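Local coordinates for protein soluble lytic murein transglycosylase (Pseudomonas aeruginosa, PDB 5OHU) that probably cleaves the glycan strands of peptidoglycan as a lytic transglycosylase, turning over cell-wall material in both exolytic and endolytic fashion, at residues L176-A189 and L200-M214. Sequence-based numbering, arbitrary orientation. Where two conformers were deposited one is given.
Sequences LTEEKVWKRLKLAA and LAQRLPTLGNQGALM. With PO4 (phosphate ion), chain B.
Glu178, in the first turn of helix 178-189, turns its carboxylate to the connection that leads into helix 208-214 and satisfies three donors there. Glu178 OE2 accepts from Thr206 N at 2.7 Å and from Leu207 N at 2.9 Å, the two amides arriving from opposite faces of the carboxylate plane; the second bond is the more bent, with an N-H...O angle of 135°. Thr206 OG1 gives its proton to Glu178 OE1 over 2.8 Å, so both oxygens are engaged and the carboxylate's rotation is fixed. The side chain of Glu178 runs straight out from the helix, chi1 -179°, packing its CG on Pro205 CD and Leu204 CD2 on the way.

Further along helix 178-189, packing is mostly apolar. Trp182 has Leu204 CD1 and Gly211 N at its ring edge, while Leu207 CD1 packs obliquely against Trp182 CE3 (4.0 Å). In the conformer described here, Met214 SD stands above the Trp182 face, 4.7 Å from the six-membered ring's centroid, a distant Met-aromatic contact. Trp182 NE1 is satisfied by Asp239 of helix 235-251, which also pairs with Lys186.

Leu200 fits as a knob among Val181, Arg184, Leu185 and Ala188, its CD1 against the aliphatic part of Arg184. The guanidinium beyond binds a phosphate, probably from the crystallisation liquor, edge-on through two nearly straight bonds, Arg184 NH1 to phosphate O3 and Arg184 NH2 to phosphate O2, each 2.8 Å; NE and NH2 also serve the carbonyls of Val155 and Lys157. Helices 178-189 and 208-214 run nearly parallel, 14° apart, with the short helix 194-201 between them in sequence: helices packed side by side as in the alpha-superhelical, ring-shaped body of Slt70-like transglycosylases.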
loop_
_atom_site.group_PDB
_atom_site.type_symbol
_atom_site.label_atom_id
_atom_site.label_comp_id
_atom_site.label_asym_id
_atom_site.label_seq_id
_atom_site.Cartn_x
_atom_site.Cartn_y
_atom_site.Cartn_z
ATOM N N LEU A 176 33.596 -5.224 -11.182
ATOM C CA LEU A 176 33.077 -4.026 -10.528
ATOM C C LEU A 176 33.760 -2.809 -11.140
ATOM O O LEU A 176 34.766 -2.301 -10.648
ATOM C CB LEU A 176 33.285 -4.108 -9.021
ATOM C CG LEU A 176 32.767 -2.879 -8.276
ATOM C CD1 LEU A 176 31.270 -2.748 -8.451
ATOM C CD2 LEU A 176 33.141 -2.963 -6.818
ATOM N N THR A 177 33.207 -2.347 -12.252
ATOM C CA THR A 177 33.789 -1.204 -12.937
ATOM C C THR A 177 33.403 0.091 -12.234
ATOM O O THR A 177 32.461 0.140 -11.440
ATOM C CB THR A 177 33.333 -1.146 -14.392
ATOM O OG1 THR A 177 31.960 -0.747 -14.436
ATOM C CG2 THR A 177 33.496 -2.515 -15.060
ATOM N N GLU A 178 34.149 1.156 -12.541
ATOM C CA GLU A 178 33.785 2.462 -11.999
ATOM C C GLU A 178 32.362 2.845 -12.395
ATOM O O GLU A 178 31.628 3.439 -11.599
ATOM C CB GLU A 178 34.775 3.538 -12.450
ATOM C CG GLU A 178 34.420 4.912 -11.883
ATOM C CD GLU A 178 35.446 5.983 -12.181
ATOM O OE1 GLU A 178 35.899 6.078 -13.340
ATOM O OE2 GLU A 178 35.799 6.728 -11.244
ATOM N N GLU A 179 31.934 2.473 -13.600
ATOM C CA GLU A 179 30.586 2.825 -14.029
ATOM C C GLU A 179 29.531 2.164 -13.138
ATOM O O GLU A 179 28.515 2.779 -12.809
ATOM C CB GLU A 179 30.409 2.438 -15.499
ATOM C CG GLU A 179 29.012 2.686 -16.091
ATOM C CD GLU A 179 28.635 4.175 -16.157
ATOM O OE1 GLU A 179 27.431 4.478 -16.252
ATOM O OE2 GLU A 179 29.528 5.052 -16.090
ATOM N N LYS A 180 29.777 0.921 -12.699
ATOM C CA LYS A 180 28.832 0.240 -11.813
ATOM C C LYS A 180 28.858 0.814 -10.401
ATOM O O LYS A 180 27.821 0.837 -9.726
ATOM C CB LYS A 180 29.126 -1.260 -11.771
ATOM C CG LYS A 180 29.009 -1.929 -13.122
ATOM C CD LYS A 180 29.536 -3.344 -13.053
ATOM C CE LYS A 180 29.391 -4.056 -14.377
ATOM N NZ LYS A 180 30.197 -5.308 -14.379
ATOM N N VAL A 181 30.023 1.259 -9.926
ATOM C CA VAL A 181 30.062 2.028 -8.686
ATOM C C VAL A 181 29.222 3.286 -8.832
ATOM O O VAL A 181 28.409 3.624 -7.961
ATOM C CB VAL A 181 31.513 2.375 -8.306
ATOM C CG1 VAL A 181 31.547 3.081 -6.940
ATOM C CG2 VAL A 181 32.372 1.125 -8.297
ATOM N N TRP A 182 29.406 3.991 -9.950
ATOM C CA TRP A 182 28.660 5.216 -10.210
ATOM C C TRP A 182 27.152 4.974 -10.218
ATOM O O TRP A 182 26.401 5.701 -9.560
ATOM C CB TRP A 182 29.122 5.828 -11.532
ATOM C CG TRP A 182 28.426 7.123 -11.866
ATOM C CD1 TRP A 182 27.385 7.285 -12.727
ATOM C CD2 TRP A 182 28.715 8.423 -11.332
ATOM N NE1 TRP A 182 27.009 8.611 -12.773
ATOM C CE2 TRP A 182 27.812 9.331 -11.930
ATOM C CE3 TRP A 182 29.653 8.908 -10.419
ATOM C CZ2 TRP A 182 27.821 10.703 -11.639
ATOM C CZ3 TRP A 182 29.659 10.270 -10.126
ATOM C CH2 TRP A 182 28.752 11.152 -10.737
ATOM N N LYS A 183 26.687 3.951 -10.954
ATOM C CA LYS A 183 25.259 3.644 -10.951
ATOM C C LYS A 183 24.733 3.454 -9.541
ATOM O O LYS A 183 23.644 3.936 -9.202
ATOM C CB LYS A 183 24.951 2.363 -11.717
ATOM C CG LYS A 183 24.666 2.403 -13.186
ATOM C CD LYS A 183 25.910 2.252 -13.954
ATOM C CE LYS A 183 25.612 1.926 -15.409
ATOM N NZ LYS A 183 24.485 2.794 -15.885
ATOM N N ARG A 184 25.456 2.699 -8.717
ATOM C CA ARG A 184 24.927 2.439 -7.390
ATOM C C ARG A 184 24.946 3.705 -6.548
ATOM O O ARG A 184 24.036 3.945 -5.746
ATOM C CB ARG A 184 25.706 1.316 -6.700
ATOM C CG ARG A 184 24.967 0.822 -5.462
ATOM C CD ARG A 184 25.792 -0.105 -4.609
ATOM N NE ARG A 184 25.017 -0.543 -3.465
ATOM C CZ ARG A 184 25.494 -1.265 -2.453
ATOM N NH1 ARG A 184 26.766 -1.649 -2.429
ATOM N NH2 ARG A 184 24.690 -1.602 -1.462
ATOM N N LEU A 185 25.981 4.524 -6.712
ATOM C CA LEU A 185 26.015 5.827 -6.059
ATOM C C LEU A 185 24.748 6.612 -6.360
ATOM O O LEU A 185 24.104 7.145 -5.454
ATOM C CB LEU A 185 27.268 6.573 -6.516
ATOM C CG LEU A 185 27.606 8.021 -6.149
ATOM C CD1 LEU A 185 27.056 8.439 -4.831
ATOM C CD2 LEU A 185 29.130 8.139 -6.128
ATOM N N LYS A 186 24.351 6.652 -7.630
ATOM C CA LYS A 186 23.148 7.376 -8.015
ATOM C C LYS A 186 21.922 6.814 -7.293
ATOM O O LYS A 186 21.116 7.571 -6.725
ATOM C CB LYS A 186 23.008 7.298 -9.533
ATOM C CG LYS A 186 21.917 8.137 -10.154
ATOM C CD LYS A 186 22.019 8.094 -11.683
ATOM C CE LYS A 186 20.646 8.109 -12.343
ATOM N NZ LYS A 186 20.734 8.193 -13.828
ATOM N N LEU A 187 21.801 5.480 -7.257
ATOM C CA LEU A 187 20.684 4.840 -6.568
ATOM C C LEU A 187 20.702 5.145 -5.080
ATOM O O LEU A 187 19.644 5.333 -4.466
ATOM C CB LEU A 187 20.734 3.330 -6.788
ATOM C CG LEU A 187 20.554 2.926 -8.241
ATOM C CD1 LEU A 187 20.827 1.435 -8.440
ATOM C CD2 LEU A 187 19.138 3.282 -8.658
ATOM N N ALA A 188 21.894 5.160 -4.476
ATOM C CA ALA A 188 21.985 5.469 -3.056
ATOM C C ALA A 188 21.588 6.915 -2.798
ATOM O O ALA A 188 20.928 7.222 -1.796
ATOM C CB ALA A 188 23.403 5.195 -2.547
ATOM N N ALA A 189 21.985 7.820 -3.698
ATOM C CA ALA A 189 21.617 9.219 -3.543
ATOM C C ALA A 189 20.120 9.401 -3.708
ATOM O O ALA A 189 19.500 10.170 -2.965
ATOM C CB ALA A 189 22.391 10.077 -4.551
ATOM N N LEU A 200 30.520 4.909 -1.509
ATOM C CA LEU A 200 30.723 4.636 -2.929
ATOM C C LEU A 200 31.528 5.745 -3.592
ATOM O O LEU A 200 32.382 5.475 -4.442
ATOM C CB LEU A 200 29.379 4.445 -3.634
ATOM C CG LEU A 200 28.560 3.254 -3.114
ATOM C CD1 LEU A 200 27.161 3.288 -3.686
ATOM C CD2 LEU A 200 29.209 1.950 -3.512
ATOM N N ALA A 201 31.279 6.998 -3.204
ATOM C CA ALA A 201 31.988 8.115 -3.815
ATOM C C ALA A 201 33.487 8.029 -3.553
ATOM O O ALA A 201 34.300 8.337 -4.437
ATOM C CB ALA A 201 31.418 9.440 -3.297
ATOM N N GLN A 202 33.874 7.588 -2.355
ATOM C CA GLN A 202 35.284 7.393 -2.023
ATOM C C GLN A 202 35.912 6.220 -2.758
ATOM O O GLN A 202 37.123 6.006 -2.637
ATOM C CB GLN A 202 35.449 7.192 -0.515
ATOM C CG GLN A 202 35.256 8.460 0.301
ATOM C CD GLN A 202 35.074 8.179 1.779
ATOM O OE1 GLN A 202 34.799 7.047 2.179
ATOM N NE2 GLN A 202 35.229 9.209 2.600
ATOM N N ARG A 203 35.135 5.459 -3.518
ATOM C CA ARG A 203 35.655 4.311 -4.242
ATOM C C ARG A 203 35.688 4.543 -5.742
ATOM O O ARG A 203 35.897 3.593 -6.500
ATOM C CB ARG A 203 34.828 3.071 -3.913
ATOM C CG ARG A 203 34.813 2.731 -2.427
ATOM C CD ARG A 203 33.950 1.512 -2.180
ATOM N NE ARG A 203 34.338 0.428 -3.074
ATOM C CZ ARG A 203 33.688 -0.723 -3.189
ATOM N NH1 ARG A 203 32.601 -0.951 -2.463
ATOM N NH2 ARG A 203 34.132 -1.642 -4.034
ATOM N N LEU A 204 35.499 5.783 -6.190
ATOM C CA LEU A 204 35.552 6.096 -7.612
ATOM C C LEU A 204 36.978 6.468 -8.005
ATOM O O LEU A 204 37.542 7.407 -7.424
ATOM C CB LEU A 204 34.602 7.234 -7.943
ATOM C CG LEU A 204 33.098 7.011 -7.745
ATOM C CD1 LEU A 204 32.341 8.353 -7.794
ATOM C CD2 LEU A 204 32.544 6.052 -8.781
ATOM N N PRO A 205 37.597 5.774 -8.969
ATOM C CA PRO A 205 38.985 6.127 -9.344
ATOM C C PRO A 205 39.122 7.497 -9.986
ATOM O O PRO A 205 40.041 8.243 -9.640
ATOM C CB PRO A 205 39.381 5.010 -10.321
ATOM C CG PRO A 205 38.420 3.914 -10.078
ATOM C CD PRO A 205 37.145 4.533 -9.618
ATOM N N THR A 206 38.247 7.844 -10.933
ATOM C CA THR A 206 38.357 9.099 -11.663
ATOM C C THR A 206 37.224 10.079 -11.396
ATOM O O THR A 206 37.367 11.261 -11.726
ATOM C CB THR A 206 38.413 8.842 -13.178
ATOM O OG1 THR A 206 37.088 8.637 -13.686
ATOM C CG2 THR A 206 39.257 7.625 -13.479
ATOM N N LEU A 207 36.109 9.629 -10.817
ATOM C CA LEU A 207 34.910 10.448 -10.721
ATOM C C LEU A 207 34.606 10.892 -9.296
ATOM O O LEU A 207 33.471 11.302 -9.011
ATOM C CB LEU A 207 33.716 9.694 -11.301
ATOM C CG LEU A 207 33.692 9.481 -12.811
ATOM C CD1 LEU A 207 32.523 8.585 -13.188
ATOM C CD2 LEU A 207 33.579 10.821 -13.492
ATOM N N GLY A 208 35.589 10.822 -8.397
ATOM C CA GLY A 208 35.341 11.162 -7.003
ATOM C C GLY A 208 34.812 12.573 -6.787
ATOM O O GLY A 208 34.041 12.808 -5.852
ATOM N N ASN A 209 35.222 13.527 -7.632
ATOM C CA ASN A 209 34.726 14.896 -7.516
ATOM C C ASN A 209 33.239 14.965 -7.821
ATOM O O ASN A 209 32.446 15.456 -7.012
ATOM C CB ASN A 209 35.488 15.830 -8.460
ATOM C CG ASN A 209 36.866 16.187 -7.949
ATOM O OD1 ASN A 209 37.186 15.978 -6.776
ATOM N ND2 ASN A 209 37.694 16.732 -8.836
ATOM N N GLN A 210 32.850 14.498 -9.011
ATOM C CA GLN A 210 31.446 14.493 -9.378
ATOM C C GLN A 210 30.618 13.659 -8.409
ATOM O O GLN A 210 29.448 13.974 -8.171
ATOM C CB GLN A 210 31.277 13.973 -10.806
ATOM C CG GLN A 210 31.867 14.863 -11.871
ATOM C CD GLN A 210 33.267 14.437 -12.265
ATOM O OE1 GLN A 210 34.052 13.979 -11.429
ATOM N NE2 GLN A 210 33.583 14.568 -13.553
ATOM N N GLY A 211 31.208 12.607 -7.836
ATOM C CA GLY A 211 30.478 11.776 -6.891
ATOM C C GLY A 211 30.142 12.524 -5.616
ATOM O O GLY A 211 29.027 12.440 -5.102
ATOM N N ALA A 212 31.098 13.287 -5.103
ATOM C CA ALA A 212 30.811 14.150 -3.967
ATOM C C ALA A 212 29.775 15.203 -4.341
ATOM O O ALA A 212 28.919 15.573 -3.527
ATOM C CB ALA A 212 32.107 14.807 -3.481
ATOM N N LEU A 213 29.834 15.677 -5.582
ATOM C CA LEU A 213 28.868 16.655 -6.055
ATOM C C LEU A 213 27.485 16.046 -6.122
ATOM O O LEU A 213 26.485 16.704 -5.799
ATOM C CB LEU A 213 29.299 17.166 -7.428
ATOM C CG LEU A 213 28.991 18.599 -7.812
ATOM C CD1 LEU A 213 29.332 19.526 -6.632
ATOM C CD2 LEU A 213 29.820 18.965 -9.057
ATOM N N MET A 214 27.405 14.786 -6.551
ATOM C CA MET A 214 26.117 14.111 -6.559
ATOM C C MET A 214 25.510 14.088 -5.162
ATOM O O MET A 214 24.332 14.412 -4.988
ATOM C CB MET A 214 26.258 12.698 -7.115
ATOM C CG MET A 214 24.953 11.920 -7.095
ATOM S SD MET A 214 24.984 10.530 -8.237
ATOM C CE MET A 214 24.714 11.370 -9.796
HETATM P P PO4 B . 27.203 -3.300 0.967
HETATM O O1 PO4 B . 27.787 -2.630 2.182
HETATM O O2 PO4 B . 25.758 -2.905 0.823
HETATM O O3 PO4 B . 28.004 -2.892 -0.246
HETATM O O4 PO4 B . 27.283 -4.799 1.122
#